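Local coordinates for protein MgGH51 (Meripilus giganteus, PDB 6ZPV) that hydrolyses alpha-L-arabinofuranosidic bonds as a family GH51 arabinofuranosidase, releasing arabinose from arabinose-bearing substrates, at residues Arg41-Val46 against Leu65-Asp70; Leu134-Asn137 against Val141-Gln144; Ala516-Asp521 against Thr577-Thr582. One frame throughout, in Å; residues are numbered along the deposited sequence. Where two conformers were deposited one is given.

Interaction 1. Residues Arg41-Val46 against Leu65-Asp70; sequences RAFQQV and LAVIQD
The type II beta turn running from F43 to V46 packs against V67, in the edge strand 64-69 of a five-stranded antiparallel sheet. V67 meets the turn with both methyls. Its CG2 approaches the F43 ring at a slant, V67 CG2 lying 3.6 Å from F43 CD1. For the other branch, a chi1 of 177° sets CG1 anti to the backbone N, which brings V67 CG1 to the base of the same side chain, 4.1 Å from F43 CB. The same methyl also makes a looser approach to the end of the turn, V46 CG2 lying 4.4 Å from V67 CG1. The contact is wholly apolar and small, burying 108 Å² in all, and V67 supplies over half of that area. N80, on the adjoining strand, secures the turn by giving its side-chain ND2 to the carbonyl oxygens of both F43 and V46, the first and last residues of the turn. Around this point the F43 side chain touches L82 of strand 80-85 and F195 of strand 189-198, and its ring meets W57 of strand 57-60, the planes about 35° apart, while V67 pairs through its backbone with N49 in the loop between helix 29-33 and strand 57-60.

Interaction 2. Residues Leu134-Asn137 against Val141-Gln144; sequences LQTN and VLAQ
L134 and A143 form an antiparallel hydrogen-bonded pair that is irregular on one side, because L142 and A143 share L134 as their partner and the register slips by one residue before Q135 meets V141. L134 N donates to A143 O at 2.9 Å. In the other direction L134 O is gripped twice: by L142 N at 2.8 Å, with an N-H...O angle of 160°, and by A143 N at a longer 3.2 Å. Both donors reach that oxygen from the same face of its carbonyl plane.

At the bulge the side chain of L142 extends over the end of the partner strand. With CG beside its backbone N (chi1 -63°), L142 crosses T136 at about a right angle; L142 CD1 settles 3.8 Å from T136 N, and L142 CD2 lies 4.0 Å from T136 CG2. An alanine here, lacking CG and both methyls, would probably leave the T136 methyl without its apolar mate and open a gap towards N174, V106 and A169, which L142 also touches. T136 OG1 turns instead to R140 N in the connecting loop. Q135 and V141 share one face of the sheet and both touch F177, Q135 CB lying 4.2 Å from V141 CA, while the Q135 amide oxygen accepts a hydrogen bond from R93. L134 and A143 occupy the other face. Two residues opposed to one, with a single carbonyl taking both N-H groups, define the classic beta bulge, here bending the hairpin of strands 127-136 and 141-150 close to its loop.

Interaction 3. Residues Ala516-Asp521 against Thr577-Thr582; sequences ALNKGD and TLQVLT
N518, whose side chain meets that of Q579, donates a hydrogen bond from ND2 to the carbonyl oxygen of L514, four residues back in helix 507-517. This bond ties the amide to the final turn of the helix and probably limits rotation of the group. The two side chains approach from opposite directions and bridge a wide separation, the CA atoms of N518 and Q579 being 10.1 Å apart. Q579 supplies much of the reach: CG lies beside the backbone N (chi1 -57°) and the chain is extended beyond it, carrying the amide out from the strand. The two amide planes are steeply inclined, 78° apart, and do not stack. N518 OD1 lies 3.2 Å from Q579 OE1 as modelled, but the Q579 amide is probably turned over, so the identity of the Q579 atom at that point is doubtful. Only 63 Å² is buried, shared almost equally by the two residues.

Neighbours hold both sides in place. The backbone O of N518 accepts from K551 NZ, and the N518 side chain touches V621, while Q579 pairs through its backbone with V621 and lies against L514 and T601. L581 also packs on the helix. The contact therefore belongs to the packing of helix 507-517 and its exit on a seven-stranded antiparallel sheet that contains strand 575-582, in the beta-rich C-terminal domain found in GH51 arabinofuranosidases.

How the interactions relate
The three contacts follow one another along the chain without overlap. Interactions 1 and 2 lie on the same side of the molecule, with centres about 24 Å apart and nearest atoms about 12 Å apart. They involve different five-stranded antiparallel sheets, strand 64-69 being at the edge of one and strand 141-150 at the edge of the other. In sequence, both sheets fall between strands 20-21 and 224-227 of the eight-stranded parallel sheet, consistent with a beta-rich insertion in the (beta/alpha)8 barrel of this family. Interaction 3 belongs to the C-terminal sheet, its centre about 50 Å from that of interaction 1 and 44 Å from that of interaction 2. The contacts thus lie in separate beta regions flanking the barrel, interactions 1 and 3 on opposite sides of the chain's centre.

Interaction 1. Residues Arg41-Val46 against Leu65-Asp70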
ATOM      1  N   ARG A  41     -12.975  11.167  -9.905  1.00 10.77           N
ATOM      2  CA  ARG A  41     -14.018  10.500 -10.693  1.00 11.05           C
ATOM      3  C   ARG A  41     -15.436  10.915 -10.338  1.00 11.05           C
ATOM      4  O   ARG A  41     -16.345  10.783 -11.156  1.00 11.53           O
ATOM      5  CB  ARG A  41     -13.884   8.995 -10.591  1.00 11.14           C
ATOM      6  CG  ARG A  41     -14.270   8.387  -9.243  1.00 11.33           C
ATOM      7  CD  ARG A  41     -14.085   6.879  -9.215  1.00 10.66           C
ATOM      8  NE  ARG A  41     -14.420   6.328  -7.941  1.00 10.93           N
ATOM      9  CZ  ARG A  41     -14.198   5.081  -7.562  1.00 10.95           C
ATOM     10  NH1 ARG A  41     -13.706   4.189  -8.417  1.00 11.20           N
ATOM     11  NH2 ARG A  41     -14.483   4.675  -6.327  1.00 11.14           N
ATOM     12  N   ALA A  42     -15.631  11.355  -9.094  1.00 10.97           N
ATOM     13  CA  ALA A  42     -16.986  11.651  -8.594  1.00 11.31           C
ATOM     14  C   ALA A  42     -17.011  12.970  -7.844  1.00 11.34           C
ATOM     15  O   ALA A  42     -17.969  13.248  -7.109  1.00 11.16           O
ATOM     16  CB  ALA A  42     -17.481  10.512  -7.732  1.00 11.01           C
ATOM     17  N   PHE A  43     -16.023  13.837  -8.068  1.00 11.08           N
ATOM     18  CA  PHE A  43     -16.023  15.204  -7.531  1.00 11.02           C
ATOM     19  C   PHE A  43     -16.149  15.149  -6.002  1.00 11.62           C
ATOM     20  O   PHE A  43     -16.744  16.044  -5.382  1.00 11.68           O
ATOM     21  CB  PHE A  43     -17.120  16.052  -8.186  1.00 12.30           C
ATOM     22  CG  PHE A  43     -17.042  15.929  -9.700  1.00 12.56           C
ATOM     23  CD1 PHE A  43     -16.057  16.542 -10.430  1.00 13.50           C
ATOM     24  CD2 PHE A  43     -17.882  15.055 -10.364  1.00 12.29           C
ATOM     25  CE1 PHE A  43     -15.900  16.277 -11.786  1.00 14.54           C
ATOM     26  CE2 PHE A  43     -17.722  14.789 -11.700  1.00 14.52           C
ATOM     27  CZ  PHE A  43     -16.744  15.382 -12.402  1.00 15.24           C
ATOM     28  N   GLN A  44     -15.538  14.148  -5.373  1.00 10.97           N
ATOM     29  CA  GLN A  44     -15.700  14.042  -3.929  1.00 10.72           C
ATOM     30  C   GLN A  44     -14.825  15.078  -3.212  1.00 11.74           C
ATOM     31  O   GLN A  44     -13.650  15.296  -3.538  1.00 11.69           O
ATOM     32  CB  GLN A  44     -15.225  12.663  -3.451  1.00 10.71           C
ATOM     33  CG  GLN A  44     -16.226  11.565  -3.802  1.00 10.82           C
ATOM     34  CD  GLN A  44     -15.574  10.180  -3.779  1.00 10.51           C
ATOM     35  OE1 GLN A  44     -14.702   9.893  -4.628  1.00 11.32           O
ATOM     36  NE2 GLN A  44     -15.935   9.315  -2.814  1.00 10.89           N
ATOM     37  N   GLN A  45     -15.450  15.715  -2.223  1.00 11.32           N
ATOM     38  CA  GLN A  45     -14.726  16.602  -1.278  1.00 12.24           C
ATOM     39  C   GLN A  45     -14.052  17.765  -1.972  1.00 13.09           C
ATOM     40  O   GLN A  45     -12.995  18.223  -1.496  1.00 16.70           O
ATOM     41  CB  GLN A  45     -13.739  15.800  -0.411  1.00 13.27           C
ATOM     42  CG  GLN A  45     -14.378  14.646   0.359  1.00 12.77           C
ATOM     43  CD  GLN A  45     -15.422  15.029   1.366  1.00 14.36           C
ATOM     44  OE1 GLN A  45     -15.543  16.197   1.766  1.00 17.84           O
ATOM     45  NE2 GLN A  45     -16.185  14.063   1.801  1.00 15.43           N
ATOM     46  N   VAL A  46     -14.659  18.256  -3.047  1.00 12.38           N
ATOM     47  CA  VAL A  46     -14.186  19.499  -3.679  1.00 13.10           C
ATOM     48  C   VAL A  46     -15.274  20.563  -3.562  1.00 13.39           C
ATOM     49  O   VAL A  46     -16.436  20.260  -3.295  1.00 14.40           O
ATOM     50  CB  VAL A  46     -13.807  19.295  -5.167  1.00 14.34           C
ATOM     51  CG1 VAL A  46     -12.688  18.267  -5.269  1.00 15.25           C
ATOM     52  CG2 VAL A  46     -15.004  18.878  -6.012  1.00 13.96           C
ATOM     53  N   LEU A  65     -18.022  23.464 -18.898  1.00 13.95           N
ATOM     54  CA  LEU A  65     -17.971  22.560 -17.741  1.00 13.88           C
ATOM     55  C   LEU A  65     -18.017  23.388 -16.452  1.00 14.00           C
ATOM     56  O   LEU A  65     -17.282  24.388 -16.345  1.00 15.35           O
ATOM     57  CB  LEU A  65     -16.700  21.736 -17.721  1.00 13.91           C
ATOM     58  CG  LEU A  65     -16.412  20.895 -18.957  1.00 14.26           C
ATOM     59  CD1 LEU A  65     -15.105  20.151 -18.767  1.00 14.47           C
ATOM     60  CD2 LEU A  65     -17.533  19.948 -19.318  1.00 14.40           C
ATOM     61  N   ALA A  66     -18.695  22.891 -15.454  1.00 13.69           N
ATOM     62  CA  ALA A  66     -18.633  23.414 -14.077  1.00 13.72           C
ATOM     63  C   ALA A  66     -19.042  22.312 -13.118  1.00 13.58           C
ATOM     64  O   ALA A  66     -19.916  21.529 -13.444  1.00 14.22           O
ATOM     65  CB  ALA A  66     -19.580  24.571 -13.849  1.00 15.10           C
ATOM     66  N   VAL A  67     -18.375  22.231 -11.982  1.00 13.65           N
ATOM     67  CA  VAL A  67     -18.807  21.325 -10.916  1.00 13.67           C
ATOM     68  C   VAL A  67     -19.806  22.067 -10.048  1.00 13.53           C
ATOM     69  O   VAL A  67     -19.491  23.118  -9.508  1.00 15.24           O
ATOM     70  CB  VAL A  67     -17.615  20.789 -10.104  1.00 13.96           C
ATOM     71  CG1 VAL A  67     -18.114  19.919  -8.974  1.00 13.62           C
ATOM     72  CG2 VAL A  67     -16.706  20.034 -11.026  1.00 14.28           C
ATOM     73  N   ILE A  68     -20.981  21.488  -9.872  1.00 13.67           N
ATOM     74  CA  ILE A  68     -22.085  22.086  -9.115  1.00 14.24           C
ATOM     75  C   ILE A  68     -22.448  21.277  -7.888  1.00 13.99           C
ATOM     76  O   ILE A  68     -22.287  20.055  -7.903  1.00 13.93           O
ATOM     77  CB  ILE A  68     -23.314  22.338 -10.032  1.00 14.28           C
ATOM     78  CG1 ILE A  68     -23.926  21.053 -10.541  1.00 15.38           C
ATOM     79  CG2 ILE A  68     -22.983  23.317 -11.137  1.00 16.82           C
ATOM     80  CD1 ILE A  68     -25.311  21.213 -11.162  1.00 17.75           C
ATOM     81  N   GLN A  69     -22.944  21.959  -6.859  1.00 15.22           N
ATOM     82  CA  GLN A  69     -23.686  21.292  -5.783  1.00 15.24           C
ATOM     83  C   GLN A  69     -25.028  20.977  -6.409  1.00 15.12           C
ATOM     84  O   GLN A  69     -25.880  21.873  -6.567  1.00 16.42           O
ATOM     85  CB  GLN A  69     -23.785  22.205  -4.564  1.00 17.78           C
ATOM     86  CG  GLN A  69     -24.456  21.562  -3.332  1.00 21.90           C
ATOM     87  CD  GLN A  69     -24.723  22.563  -2.228  1.00 34.12           C
ATOM     88  OE1 GLN A  69     -24.581  23.762  -2.350  1.00 55.35           O
ATOM     89  NE2 GLN A  69     -25.270  22.050  -1.198  1.00 42.76           N
ATOM     90  N   ASP A  70     -25.264  19.745  -6.784  1.00 14.09           N
ATOM     91  CA  ASP A  70     -26.461  19.414  -7.569  1.00 14.19           C
ATOM     92  C   ASP A  70     -27.696  19.605  -6.690  1.00 14.58           C
ATOM     93  O   ASP A  70     -27.771  19.057  -5.594  1.00 15.47           O
ATOM     94  CB  ASP A  70     -26.336  17.996  -8.095  1.00 14.99           C
ATOM     95  CG  ASP A  70     -27.292  17.737  -9.256  1.00 14.56           C
ATOM     96  OD1 ASP A  70     -28.446  18.206  -9.214  1.00 16.26           O
ATOM     97  OD2 ASP A  70     -26.843  17.027 -10.240  1.00 15.22           O
TER

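Interaction 2. Residues Leu134-Asn137 against Val141-Gln144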
ATOM      1  N   LEU A 134     -11.419   6.009 -25.181  1.00 13.03           N
ATOM      2  CA  LEU A 134     -10.043   6.378 -24.877  1.00 13.06           C
ATOM      3  C   LEU A 134      -9.436   7.062 -26.134  1.00 13.01           C
ATOM      4  O   LEU A 134      -9.676   6.564 -27.231  1.00 14.24           O
ATOM      5  CB  LEU A 134      -9.242   5.134 -24.488  1.00 13.50           C
ATOM      6  CG  LEU A 134      -9.571   4.604 -23.106  1.00 13.18           C
ATOM      7  CD1 LEU A 134      -9.183   3.115 -23.001  1.00 15.84           C
ATOM      8  CD2 LEU A 134      -8.837   5.413 -22.043  1.00 13.59           C
ATOM      9  N   GLN A 135      -8.700   8.150 -25.920  1.00 13.51           N
ATOM     10  CA  GLN A 135      -8.032   8.866 -27.008  1.00 14.29           C
ATOM     11  C   GLN A 135      -6.601   9.147 -26.584  1.00 14.46           C
ATOM     12  O   GLN A 135      -6.309   9.319 -25.409  1.00 14.36           O
ATOM     13  CB  GLN A 135      -8.818  10.128 -27.378  1.00 14.61           C
ATOM     14  CG  GLN A 135      -8.863  11.169 -26.267  1.00 14.52           C
ATOM     15  CD  GLN A 135      -9.506  12.448 -26.725  1.00 15.23           C
ATOM     16  OE1 GLN A 135     -10.604  12.447 -27.235  1.00 18.91           O
ATOM     17  NE2 GLN A 135      -8.804  13.568 -26.521  1.00 17.01           N
ATOM     18  N   THR A 136      -5.738   9.291 -27.603  1.00 16.32           N
ATOM     19  CA  THR A 136      -4.478   9.961 -27.326  1.00 17.52           C
ATOM     20  C   THR A 136      -4.707  11.396 -26.844  1.00 16.05           C
ATOM     21  O   THR A 136      -5.769  11.989 -27.211  1.00 18.05           O
ATOM     22  CB  THR A 136      -3.528   9.946 -28.512  1.00 19.22           C
ATOM     23  OG1 THR A 136      -4.087  10.804 -29.524  1.00 22.14           O
ATOM     24  CG2 THR A 136      -3.316   8.538 -29.053  1.00 19.65           C
ATOM     25  N   ASN A 137      -3.748  11.984 -26.107  1.00 17.47           N
ATOM     26  CA  ASN A 137      -3.951  13.368 -25.650  1.00 18.19           C
ATOM     27  C   ASN A 137      -3.947  14.307 -26.880  1.00 20.43           C
ATOM     28  O   ASN A 137      -4.460  15.394 -26.714  1.00 28.60           O
ATOM     29  CB  ASN A 137      -2.983  13.764 -24.537  1.00 18.39           C
ATOM     30  CG  ASN A 137      -3.427  13.157 -23.228  1.00 17.38           C
ATOM     31  OD1 ASN A 137      -4.492  12.538 -23.139  1.00 18.46           O
ATOM     32  ND2 ASN A 137      -2.621  13.271 -22.216  1.00 20.78           N
ATOM     33  N   VAL A 141      -8.789   8.851 -31.447  1.00 18.56           N
ATOM     34  CA  VAL A 141      -9.556   7.798 -30.740  1.00 17.30           C
ATOM     35  C   VAL A 141      -8.839   6.463 -30.876  1.00 17.48           C
ATOM     36  O   VAL A 141      -8.564   6.055 -31.986  1.00 20.87           O
ATOM     37  CB  VAL A 141     -11.009   7.749 -31.231  1.00 19.49           C
ATOM     38  CG1 VAL A 141     -11.801   6.588 -30.610  1.00 18.93           C
ATOM     39  CG2 VAL A 141     -11.705   9.100 -30.995  1.00 21.00           C
ATOM     40  N   LEU A 142      -8.658   5.837 -29.711  1.00 15.25           N
ATOM     41  CA  LEU A 142      -8.076   4.487 -29.647  1.00 15.60           C
ATOM     42  C   LEU A 142      -9.103   3.405 -29.345  1.00 15.72           C
ATOM     43  O   LEU A 142      -8.857   2.224 -29.595  1.00 17.19           O
ATOM     44  CB  LEU A 142      -7.037   4.466 -28.541  1.00 17.01           C
ATOM     45  CG  LEU A 142      -5.874   5.401 -28.778  1.00 18.18           C
ATOM     46  CD1 LEU A 142      -5.134   5.494 -27.452  1.00 22.61           C
ATOM     47  CD2 LEU A 142      -4.991   4.963 -29.902  1.00 30.50           C
ATOM     48  N   ALA A 143     -10.221   3.758 -28.735  1.00 16.42           N
ATOM     49  CA  ALA A 143     -11.299   2.821 -28.417  1.00 17.88           C
ATOM     50  C   ALA A 143     -12.549   3.658 -28.168  1.00 15.23           C
ATOM     51  O   ALA A 143     -12.446   4.759 -27.599  1.00 15.49           O
ATOM     52  CB  ALA A 143     -11.053   1.987 -27.152  1.00 22.76           C
ATOM     53  N   GLN A 144     -13.723   3.155 -28.545  1.00 16.05           N
ATOM     54  CA  GLN A 144     -14.963   3.846 -28.266  1.00 15.34           C
ATOM     55  C   GLN A 144     -16.121   2.852 -28.194  1.00 14.59           C
ATOM     56  O   GLN A 144     -16.048   1.706 -28.724  1.00 16.42           O
ATOM     57  CB  GLN A 144     -15.249   4.941 -29.297  1.00 17.16           C
ATOM     58  CG  GLN A 144     -15.579   4.484 -30.705  1.00 21.04           C
ATOM     59  CD  GLN A 144     -15.952   5.749 -31.472  1.00 26.47           C
ATOM     60  OE1 GLN A 144     -15.242   6.723 -31.546  1.00 32.95           O
ATOM     61  NE2 GLN A 144     -17.188   5.813 -31.899  1.00 29.20           N
TER

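Interaction 3. Residues Ala516-Asp521 against Thr577-Thr582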
ATOM      1  N   ALA A 516      12.358 -12.300   2.740  1.00 11.42           N
ATOM      2  CA  ALA A 516      11.049 -12.926   2.949  1.00 11.48           C
ATOM      3  C   ALA A 516      10.896 -14.242   2.223  1.00 12.22           C
ATOM      4  O   ALA A 516      10.228 -15.150   2.743  1.00 14.12           O
ATOM      5  CB  ALA A 516       9.949 -11.958   2.502  1.00 13.38           C
ATOM      6  N   LEU A 517      11.452 -14.381   1.027  1.00 11.80           N
ATOM      7  CA  LEU A 517      11.271 -15.635   0.267  1.00 12.81           C
ATOM      8  C   LEU A 517      12.268 -16.724   0.689  1.00 15.47           C
ATOM      9  O   LEU A 517      12.125 -17.903   0.227  1.00 18.98           O
ATOM     10  CB  LEU A 517      11.494 -15.370  -1.210  1.00 13.85           C
ATOM     11  CG  LEU A 517      10.376 -14.627  -1.928  1.00 15.55           C
ATOM     12  CD1 LEU A 517      10.685 -14.577  -3.397  1.00 17.42           C
ATOM     13  CD2 LEU A 517       9.008 -15.279  -1.730  1.00 18.05           C
ATOM     14  N   ASN A 518      13.254 -16.416   1.474  1.00 13.28           N
ATOM     15  CA  ASN A 518      14.335 -17.329   1.858  1.00 13.69           C
ATOM     16  C   ASN A 518      14.427 -17.340   3.408  1.00 12.88           C
ATOM     17  O   ASN A 518      15.424 -16.907   3.981  1.00 15.06           O
ATOM     18  CB  ASN A 518      15.650 -16.908   1.183  1.00 14.13           C
ATOM     19  CG  ASN A 518      15.510 -16.807  -0.305  1.00 14.30           C
ATOM     20  OD1 ASN A 518      15.509 -17.799  -1.029  1.00 16.68           O
ATOM     21  ND2 ASN A 518      15.395 -15.605  -0.789  1.00 14.47           N
ATOM     22  N   LYS A 519      13.386 -17.796   4.034  1.00 15.41           N
ATOM     23  CA  LYS A 519      13.186 -17.691   5.491  1.00 15.14           C
ATOM     24  C   LYS A 519      12.620 -19.027   6.018  1.00 15.79           C
ATOM     25  O   LYS A 519      11.529 -19.461   5.605  1.00 19.85           O
ATOM     26  CB  LYS A 519      12.202 -16.582   5.864  1.00 16.29           C
ATOM     27  CG  LYS A 519      12.086 -16.365   7.380  1.00 17.26           C
ATOM     28  CD  LYS A 519      10.736 -15.834   7.792  1.00 17.10           C
ATOM     29  CE  LYS A 519       9.721 -16.880   7.787  1.00 17.75           C
ATOM     30  NZ  LYS A 519       8.427 -16.346   8.066  1.00 18.27           N
ATOM     31  N   GLY A 520      13.385 -19.674   6.819  1.00 14.14           N
ATOM     32  CA  GLY A 520      12.933 -20.881   7.452  1.00 13.60           C
ATOM     33  C   GLY A 520      12.057 -20.613   8.688  1.00 13.66           C
ATOM     34  O   GLY A 520      11.869 -19.462   9.108  1.00 15.87           O
ATOM     35  N   ASP A 521      11.589 -21.676   9.285  1.00 12.26           N
ATOM     36  CA  ASP A 521      10.824 -21.664  10.532  1.00 12.70           C
ATOM     37  C   ASP A 521      11.681 -21.948  11.749  1.00 12.15           C
ATOM     38  O   ASP A 521      11.186 -21.808  12.869  1.00 12.87           O
ATOM     39  CB  ASP A 521       9.586 -22.579  10.437  1.00 13.15           C
ATOM     40  CG  ASP A 521       9.901 -24.028  10.181  1.00 13.49           C
ATOM     41  OD1 ASP A 521      11.089 -24.368  10.064  1.00 14.70           O
ATOM     42  OD2 ASP A 521       8.956 -24.846  10.182  1.00 17.26           O
ATOM     43  N   THR A 577      22.457 -22.730  -3.822  1.00 12.61           N
ATOM     44  CA  THR A 577      22.165 -21.595  -4.633  1.00 12.73           C
ATOM     45  C   THR A 577      22.724 -20.333  -3.988  1.00 12.19           C
ATOM     46  O   THR A 577      22.818 -20.248  -2.760  1.00 14.01           O
ATOM     47  CB  THR A 577      20.688 -21.461  -4.941  1.00 14.45           C
ATOM     48  OG1 THR A 577      20.086 -21.098  -3.713  1.00 16.72           O
ATOM     49  CG2 THR A 577      20.086 -22.706  -5.569  1.00 14.30           C
ATOM     50  N   LEU A 578      23.102 -19.375  -4.838  1.00 12.13           N
ATOM     51  CA  LEU A 578      23.577 -18.060  -4.438  1.00 11.85           C
ATOM     52  C   LEU A 578      22.716 -17.007  -5.120  1.00 11.60           C
ATOM     53  O   LEU A 578      22.576 -17.039  -6.362  1.00 13.56           O
ATOM     54  CB  LEU A 578      25.053 -17.883  -4.819  1.00 12.43           C
ATOM     55  CG  LEU A 578      25.642 -16.486  -4.613  1.00 12.71           C
ATOM     56  CD1 LEU A 578      25.647 -16.037  -3.152  1.00 13.41           C
ATOM     57  CD2 LEU A 578      27.049 -16.371  -5.218  1.00 14.69           C
ATOM     58  N   GLN A 579      22.209 -16.050  -4.368  1.00 12.06           N
ATOM     59  CA  GLN A 579      21.480 -14.879  -4.914  1.00 11.95           C
ATOM     60  C   GLN A 579      22.178 -13.655  -4.370  1.00 11.49           C
ATOM     61  O   GLN A 579      22.336 -13.559  -3.165  1.00 13.37           O
ATOM     62  CB  GLN A 579      20.004 -14.920  -4.454  1.00 12.80           C
ATOM     63  CG  GLN A 579      19.286 -16.191  -4.856  1.00 14.56           C
ATOM     64  CD  GLN A 579      17.934 -16.339  -4.199  1.00 13.99           C
ATOM     65  OE1 GLN A 579      17.736 -17.158  -3.210  1.00 18.67           O
ATOM     66  NE2 GLN A 579      17.026 -15.631  -4.728  1.00 14.48           N
ATOM     67  N   VAL A 580      22.554 -12.728  -5.256  1.00 11.86           N
ATOM     68  CA  VAL A 580      23.351 -11.545  -4.849  0.70 13.11           C
ATOM     69  C   VAL A 580      22.727 -10.285  -5.434  1.00 12.17           C
ATOM     70  O   VAL A 580      22.507 -10.221  -6.657  1.00 13.87           O
ATOM     71  CB  VAL A 580      24.798 -11.631  -5.391  0.70 13.80           C
ATOM     72  CG1 VAL A 580      25.671 -10.488  -4.922  0.70 16.47           C
ATOM     73  CG2 VAL A 580      25.461 -12.930  -5.060  0.70 14.98           C
ATOM     74  N   LEU A 581      22.521  -9.306  -4.591  1.00 11.52           N
ATOM     75  CA  LEU A 581      22.123  -7.946  -4.940  1.00 11.67           C
ATOM     76  C   LEU A 581      23.287  -7.004  -4.603  1.00 11.89           C
ATOM     77  O   LEU A 581      23.651  -6.914  -3.411  1.00 12.60           O
ATOM     78  CB  LEU A 581      20.881  -7.566  -4.151  1.00 12.98           C
ATOM     79  CG  LEU A 581      20.320  -6.169  -4.424  1.00 15.26           C
ATOM     80  CD1 LEU A 581      19.574  -6.142  -5.753  1.00 16.89           C
ATOM     81  CD2 LEU A 581      19.378  -5.784  -3.274  1.00 18.61           C
ATOM     82  N   THR A 582      23.858  -6.358  -5.585  1.00 12.15           N
ATOM     83  CA  THR A 582      25.012  -5.475  -5.335  1.00 12.94           C
ATOM     84  C   THR A 582      25.124  -4.470  -6.483  1.00 13.96           C
ATOM     85  O   THR A 582      24.332  -4.525  -7.432  1.00 17.28           O
ATOM     86  CB  THR A 582      26.311  -6.269  -5.137  1.00 13.96           C
ATOM     87  OG1 THR A 582      27.359  -5.430  -4.663  1.00 14.73           O
ATOM     88  CG2 THR A 582      26.793  -6.949  -6.374  1.00 13.96           C
TER